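Local atomic coordinates of cytochrome P450 (Zobellia galactanivorans, PDB entry 6G5O), a protein that belongs to the cytochrome P450 family of haem proteins and carries protoporphyrin IX with its iron in a largely helical fold. Residues Val63-Thr68 / Ile171-Ile176; Arg182-Pro187 / Leu205-Val210. All coordinates share one frame; numbering follows the deposited sequence.

Interaction 1: residues Val63-Thr68 / Ile171-Ile176; sequences VDIRDT and ILYHYI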
loop_
_atom_site.group_PDB
_atom_site.type_symbol
_atom_site.label_atom_id
_atom_site.label_comp_id
_atom_site.label_asym_id
_atom_site.label_seq_id
_atom_site.Cartn_x
_atom_site.Cartn_y
_atom_site.Cartn_z
ATOM N N VAL A 63 -8.232 -17.825 0.678
ATOM C CA VAL A 63 -8.664 -18.960 1.521
ATOM C C VAL A 63 -7.893 -20.276 1.267
ATOM O O VAL A 63 -7.679 -21.061 2.181
ATOM C CB VAL A 63 -10.189 -19.229 1.336
ATOM C CG1 VAL A 63 -10.618 -20.616 1.843
ATOM C CG2 VAL A 63 -10.998 -18.130 2.017
ATOM N N ASP A 64 -7.495 -20.515 0.024
ATOM C CA ASP A 64 -6.918 -21.786 -0.337
ATOM C C ASP A 64 -5.419 -21.813 -0.122
ATOM O O ASP A 64 -4.814 -22.894 -0.173
ATOM C CB ASP A 64 -7.293 -22.154 -1.788
ATOM C CG ASP A 64 -8.781 -22.550 -1.929
ATOM O OD1 ASP A 64 -9.415 -22.888 -0.889
ATOM O OD2 ASP A 64 -9.309 -22.516 -3.076
ATOM N N ILE A 65 -4.825 -20.645 0.137
ATOM C CA ILE A 65 -3.374 -20.559 0.306
ATOM C C ILE A 65 -2.903 -20.304 1.722
ATOM O O ILE A 65 -1.713 -20.418 1.967
ATOM C CB ILE A 65 -2.685 -19.557 -0.637
ATOM C CG1 ILE A 65 -2.871 -18.089 -0.185
ATOM C CG2 ILE A 65 -3.169 -19.752 -2.059
ATOM C CD1 ILE A 65 -1.941 -17.113 -0.898
ATOM N N ARG A 66 -3.793 -19.989 2.659
ATOM C CA ARG A 66 -3.338 -19.730 4.018
ATOM C C ARG A 66 -4.429 -19.943 5.044
ATOM O O ARG A 66 -5.592 -19.812 4.744
ATOM C CB ARG A 66 -2.753 -18.300 4.139
ATOM C CG ARG A 66 -3.771 -17.149 4.161
ATOM C CD ARG A 66 -3.049 -15.761 4.168
ATOM N NE ARG A 66 -3.899 -14.605 3.873
ATOM C CZ ARG A 66 -4.748 -14.012 4.724
ATOM N NH1 ARG A 66 -4.890 -14.448 5.981
ATOM N NH2 ARG A 66 -5.481 -12.964 4.307
ATOM N N ASP A 67 -4.004 -20.253 6.263
ATOM C CA ASP A 67 -4.872 -20.573 7.378
ATOM C C ASP A 67 -4.805 -19.498 8.486
ATOM O O ASP A 67 -5.719 -19.354 9.276
ATOM C CB ASP A 67 -4.410 -21.929 7.969
ATOM N N THR A 68 -3.697 -18.771 8.568
ATOM C CA THR A 68 -3.439 -17.846 9.676
ATOM C C THR A 68 -4.133 -16.468 9.538
ATOM O O THR A 68 -3.959 -15.746 8.530
ATOM C CB THR A 68 -1.931 -17.601 9.782
ATOM O OG1 THR A 68 -1.245 -18.862 9.858
ATOM C CG2 THR A 68 -1.573 -16.723 10.993
ATOM N N ILE A 171 6.898 -19.843 1.046
ATOM C CA ILE A 171 8.250 -19.326 1.178
ATOM C C ILE A 171 8.271 -18.207 2.214
ATOM O O ILE A 171 9.129 -18.183 3.107
ATOM C CB ILE A 171 8.803 -18.795 -0.158
ATOM C CG1 ILE A 171 9.211 -19.981 -1.066
ATOM C CG2 ILE A 171 10.003 -17.873 0.074
ATOM C CD1 ILE A 171 8.155 -20.402 -2.080
ATOM N N LEU A 172 7.328 -17.279 2.084
ATOM C CA LEU A 172 7.175 -16.211 3.062
ATOM C C LEU A 172 6.728 -16.759 4.423
ATOM O O LEU A 172 7.258 -16.370 5.440
ATOM C CB LEU A 172 6.183 -15.138 2.568
ATOM C CG LEU A 172 5.875 -14.009 3.564
ATOM C CD1 LEU A 172 7.130 -13.171 3.880
ATOM C CD2 LEU A 172 4.734 -13.147 3.055
ATOM N N TYR A 173 5.759 -17.657 4.448
ATOM C CA TYR A 173 5.197 -18.078 5.730
ATOM C C TYR A 173 6.220 -18.855 6.555
ATOM O O TYR A 173 6.324 -18.655 7.761
ATOM C CB TYR A 173 3.896 -18.870 5.572
ATOM C CG TYR A 173 2.823 -18.191 4.745
ATOM C CD1 TYR A 173 2.796 -16.786 4.543
ATOM C CD2 TYR A 173 1.792 -18.951 4.175
ATOM C CE1 TYR A 173 1.798 -16.190 3.772
ATOM C CE2 TYR A 173 0.789 -18.358 3.416
ATOM C CZ TYR A 173 0.797 -16.984 3.208
ATOM O OH TYR A 173 -0.207 -16.438 2.427
ATOM N N HIS A 174 7.011 -19.691 5.905
ATOM C CA HIS A 174 8.053 -20.456 6.597
ATOM C C HIS A 174 9.210 -19.551 7.054
ATOM O O HIS A 174 9.755 -19.748 8.125
ATOM C CB HIS A 174 8.564 -21.617 5.702
ATOM C CG HIS A 174 9.803 -22.295 6.220
ATOM N ND1 HIS A 174 9.761 -23.386 7.070
ATOM C CD2 HIS A 174 11.120 -22.034 6.007
ATOM C CE1 HIS A 174 10.995 -23.766 7.353
ATOM N NE2 HIS A 174 11.838 -22.960 6.726
ATOM N N TYR A 175 9.577 -18.552 6.265
ATOM C CA TYR A 175 10.612 -17.643 6.689
ATOM C C TYR A 175 10.171 -16.855 7.939
ATOM O O TYR A 175 10.974 -16.621 8.844
ATOM C CB TYR A 175 10.988 -16.717 5.535
ATOM C CG TYR A 175 11.781 -15.509 5.931
ATOM C CD1 TYR A 175 11.141 -14.337 6.328
ATOM C CD2 TYR A 175 13.159 -15.516 5.874
ATOM C CE1 TYR A 175 11.862 -13.196 6.646
ATOM C CE2 TYR A 175 13.893 -14.396 6.198
ATOM C CZ TYR A 175 13.241 -13.227 6.590
ATOM O OH TYR A 175 13.984 -12.111 6.935
ATOM N N ILE A 176 8.903 -16.461 7.981
ATOM C CA ILE A 176 8.350 -15.740 9.136
ATOM C C ILE A 176 8.379 -16.662 10.348
ATOM O O ILE A 176 8.878 -16.256 11.394
ATOM C CB ILE A 176 6.895 -15.237 8.900
ATOM C CG1 ILE A 176 6.841 -14.197 7.774
ATOM C CG2 ILE A 176 6.267 -14.658 10.175
ATOM C CD1 ILE A 176 7.435 -12.867 8.117
#

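Interaction 2: residues Arg182-Pro187 / Leu205-Val210; sequences RASENP and LTKEEV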
loop_
_atom_site.group_PDB
_atom_site.type_symbol
_atom_site.label_atom_id
_atom_site.label_comp_id
_atom_site.label_asym_id
_atom_site.label_seq_id
_atom_site.Cartn_x
_atom_site.Cartn_y
_atom_site.Cartn_z
ATOM N N ARG A 182 13.617 -17.916 16.006
ATOM C CA ARG A 182 14.886 -17.275 16.380
ATOM C C ARG A 182 14.687 -16.270 17.486
ATOM O O ARG A 182 15.481 -16.211 18.408
ATOM C CB ARG A 182 15.559 -16.538 15.210
ATOM C CG ARG A 182 15.982 -17.440 14.063
ATOM C CD ARG A 182 17.324 -18.106 14.291
ATOM N NE ARG A 182 18.373 -17.400 13.537
ATOM C CZ ARG A 182 18.524 -17.432 12.208
ATOM N NH1 ARG A 182 17.693 -18.139 11.442
ATOM N NH2 ARG A 182 19.502 -16.735 11.633
ATOM N N ALA A 183 13.653 -15.440 17.376
ATOM C CA ALA A 183 13.439 -14.388 18.371
ATOM C C ALA A 183 12.910 -14.933 19.704
ATOM O O ALA A 183 13.172 -14.302 20.713
ATOM C CB ALA A 183 12.524 -13.283 17.823
ATOM N N SER A 184 12.181 -16.062 19.724
ATOM C CA SER A 184 11.800 -16.681 21.037
ATOM C C SER A 184 13.017 -17.227 21.750
ATOM O O SER A 184 13.090 -17.077 22.958
ATOM C CB SER A 184 10.765 -17.827 20.970
ATOM O OG SER A 184 10.134 -17.871 19.726
ATOM N N GLU A 185 13.949 -17.866 21.023
ATOM C CA GLU A 185 15.176 -18.409 21.643
ATOM C C GLU A 185 16.044 -17.269 22.167
ATOM O O GLU A 185 16.507 -17.338 23.291
ATOM C CB GLU A 185 16.084 -19.260 20.711
ATOM C CG GLU A 185 15.497 -20.070 19.550
ATOM C CD GLU A 185 14.614 -21.236 19.955
ATOM O OE1 GLU A 185 14.236 -21.336 21.140
ATOM O OE2 GLU A 185 14.286 -22.056 19.067
ATOM N N ASN A 186 16.265 -16.238 21.343
ATOM C CA ASN A 186 17.209 -15.150 21.653
ATOM C C ASN A 186 16.614 -13.738 21.529
ATOM O O ASN A 186 16.949 -13.019 20.604
ATOM C CB ASN A 186 18.411 -15.249 20.700
ATOM C CG ASN A 186 19.128 -16.568 20.805
ATOM O OD1 ASN A 186 19.025 -17.417 19.918
ATOM N ND2 ASN A 186 19.840 -16.760 21.898
ATOM N N PRO A 187 15.773 -13.312 22.486
ATOM C CA PRO A 187 15.087 -12.016 22.344
ATOM C C PRO A 187 16.019 -10.840 22.127
ATOM O O PRO A 187 16.966 -10.693 22.873
ATOM C CB PRO A 187 14.361 -11.844 23.695
ATOM C CG PRO A 187 14.213 -13.227 24.221
ATOM C CD PRO A 187 15.449 -13.963 23.760
ATOM N N LEU A 205 1.539 -12.149 23.640
ATOM C CA LEU A 205 1.030 -12.623 22.349
ATOM C C LEU A 205 1.643 -13.988 22.089
ATOM O O LEU A 205 2.786 -14.217 22.485
ATOM C CB LEU A 205 1.369 -11.648 21.211
ATOM C CG LEU A 205 0.768 -10.235 21.238
ATOM C CD1 LEU A 205 1.198 -9.382 20.059
ATOM C CD2 LEU A 205 -0.742 -10.296 21.293
ATOM N N THR A 206 0.867 -14.895 21.493
ATOM C CA THR A 206 1.384 -16.167 21.032
ATOM C C THR A 206 2.125 -16.002 19.706
ATOM O O THR A 206 1.986 -15.003 19.014
ATOM C CB THR A 206 0.250 -17.151 20.712
ATOM O OG1 THR A 206 -0.543 -16.598 19.659
ATOM C CG2 THR A 206 -0.643 -17.434 21.954
ATOM N N LYS A 207 2.856 -17.045 19.333
ATOM C CA LYS A 207 3.575 -17.070 18.092
ATOM C C LYS A 207 2.665 -16.958 16.890
ATOM O O LYS A 207 3.059 -16.318 15.895
ATOM C CB LYS A 207 4.395 -18.334 17.987
ATOM C CG LYS A 207 5.492 -18.432 19.011
ATOM C CD LYS A 207 6.319 -19.674 18.707
ATOM C CE LYS A 207 7.378 -19.915 19.779
ATOM N NZ LYS A 207 8.457 -20.753 19.171
ATOM N N GLU A 208 1.477 -17.585 16.982
ATOM C CA GLU A 208 0.456 -17.495 15.951
ATOM C C GLU A 208 -0.047 -16.066 15.747
ATOM O O GLU A 208 -0.320 -15.659 14.593
ATOM C CB GLU A 208 -0.736 -18.422 16.262
ATOM C CG GLU A 208 -1.911 -18.434 15.260
ATOM C CD GLU A 208 -1.612 -19.139 13.908
ATOM O OE1 GLU A 208 -0.437 -19.505 13.631
ATOM O OE2 GLU A 208 -2.570 -19.343 13.108
ATOM N N GLU A 209 -0.223 -15.329 16.839
ATOM C CA GLU A 209 -0.625 -13.925 16.736
ATOM C C GLU A 209 0.504 -13.093 16.127
ATOM O O GLU A 209 0.248 -12.266 15.302
ATOM C CB GLU A 209 -1.042 -13.368 18.088
ATOM C CG GLU A 209 -2.438 -13.833 18.496
ATOM C CD GLU A 209 -2.681 -13.663 19.977
ATOM O OE1 GLU A 209 -1.824 -14.127 20.739
ATOM O OE2 GLU A 209 -3.677 -13.021 20.389
ATOM N N VAL A 210 1.741 -13.347 16.507
ATOM C CA VAL A 210 2.876 -12.592 15.983
ATOM C C VAL A 210 2.966 -12.846 14.498
ATOM O O VAL A 210 3.199 -11.926 13.736
ATOM C CB VAL A 210 4.185 -12.952 16.740
ATOM C CG1 VAL A 210 5.439 -12.312 16.107
ATOM C CG2 VAL A 210 4.060 -12.482 18.172
#

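Interaction 1: residues Val63-Thr68 / Ile171-Ile176
Tyr173 reaches from helix G (169-185) to Ile65 and Arg66, in the loop before helix C, and meets both through the far end of its ring. Its OH lies 3.4 Å from Arg66 CD, while CE2 rests 3.6 Å from Arg66 CB, so the phenol is laid against the aliphatic part of the arginine, the two side chains crossing at about a right angle. At the ring edge, in its plane, the carbonyl oxygen Ile65 O approaches CE2 to 3.6 Å. The tip of Ile65 adds a looser touch, CD1 standing 3.8 Å from Tyr173 OH.

Arg66 places its CG between its own N and carbonyl carbon (chi1 75°), and the chain then runs extended past the phenol. The guanidinium plane is turned 85° from the ring, which excludes a parallel stack. In salt bridges NE pairs with Glu62 and NH2 with Glu74, acids of the same loop region; NH1 bonds weakly to Thr68 O. Val215 of the helix 207-220 also touches Tyr173.

No hydrogen bond joins the two segments; their packing is mainly van der Waals, with a carbonyl oxygen at the ring edge, and the acids probably hold the arginine methylenes against the phenol.

Interaction 2: residues Arg182-Pro187 / Leu205-Val210
Lys207 stretches from the first turn of the helix 207-220, the N-terminal half of helix I, to Ser184 near the C-terminal end of helix G (169-185), and the two side chains meet at their ends. The CB of each points toward the other segment, with 8.7 Å between Ser184 CA and Lys207 CA. The lysine spans this gap because CG sits beside its backbone N (chi1 -65°) and the rest of the chain is extended. At its end, Lys207 NZ comes within 3.4 Å of Ser184 OG in a weak hydrogen bond. Lys207 CE is equally near that oxygen, at 3.4 Å, so the hydroxyl faces the lysine's last carbon-nitrogen bond.

Each polar group has a stronger partner on the helix 169-185: Lys207 NZ forms a salt bridge with Asp181, and Ser184 OG donates to Ile180 O, so it can still accept from Lys207.

A capping box caps the start of the lysine's helix: Glu209 N donates to Thr206 OG1 at 3.1 Å and Thr206 N to Glu209 OE1 at 2.9 Å. That carboxylate oxygen also accepts from Thr206 OG1, on the anti side and 27° out of the carboxylate plane, and makes a salt bridge with Arg203.

In this surface contact the ammonium is probably held mainly by Asp181, with the serine hydroxyl a secondary, weaker acceptor and Glu185 OE2, 6.0 Å from Lys207 NZ, at most a long-range influence.

The helix 169-185 serves both contacts: interaction 1 uses its early turns and interaction 2 its C-terminal end, their centres lying about 17 Å apart. The helix 207-220 supplies a second connection, since Thr68 CG2 of the loop in interaction 1 packs 3.5 Å from Glu208 OE2 of interaction 2. Loop and two helices are thus joined on the same side of the chain's centre, with partly buried packing at interaction 1 and a weak polar contact at the surface at interaction 2. The centres of interactions 1 and 2 lie about 20 and 26 Å from the centre of the chain. In interaction 1 the side chain of Arg66 lies about 10 Å from the bound haem.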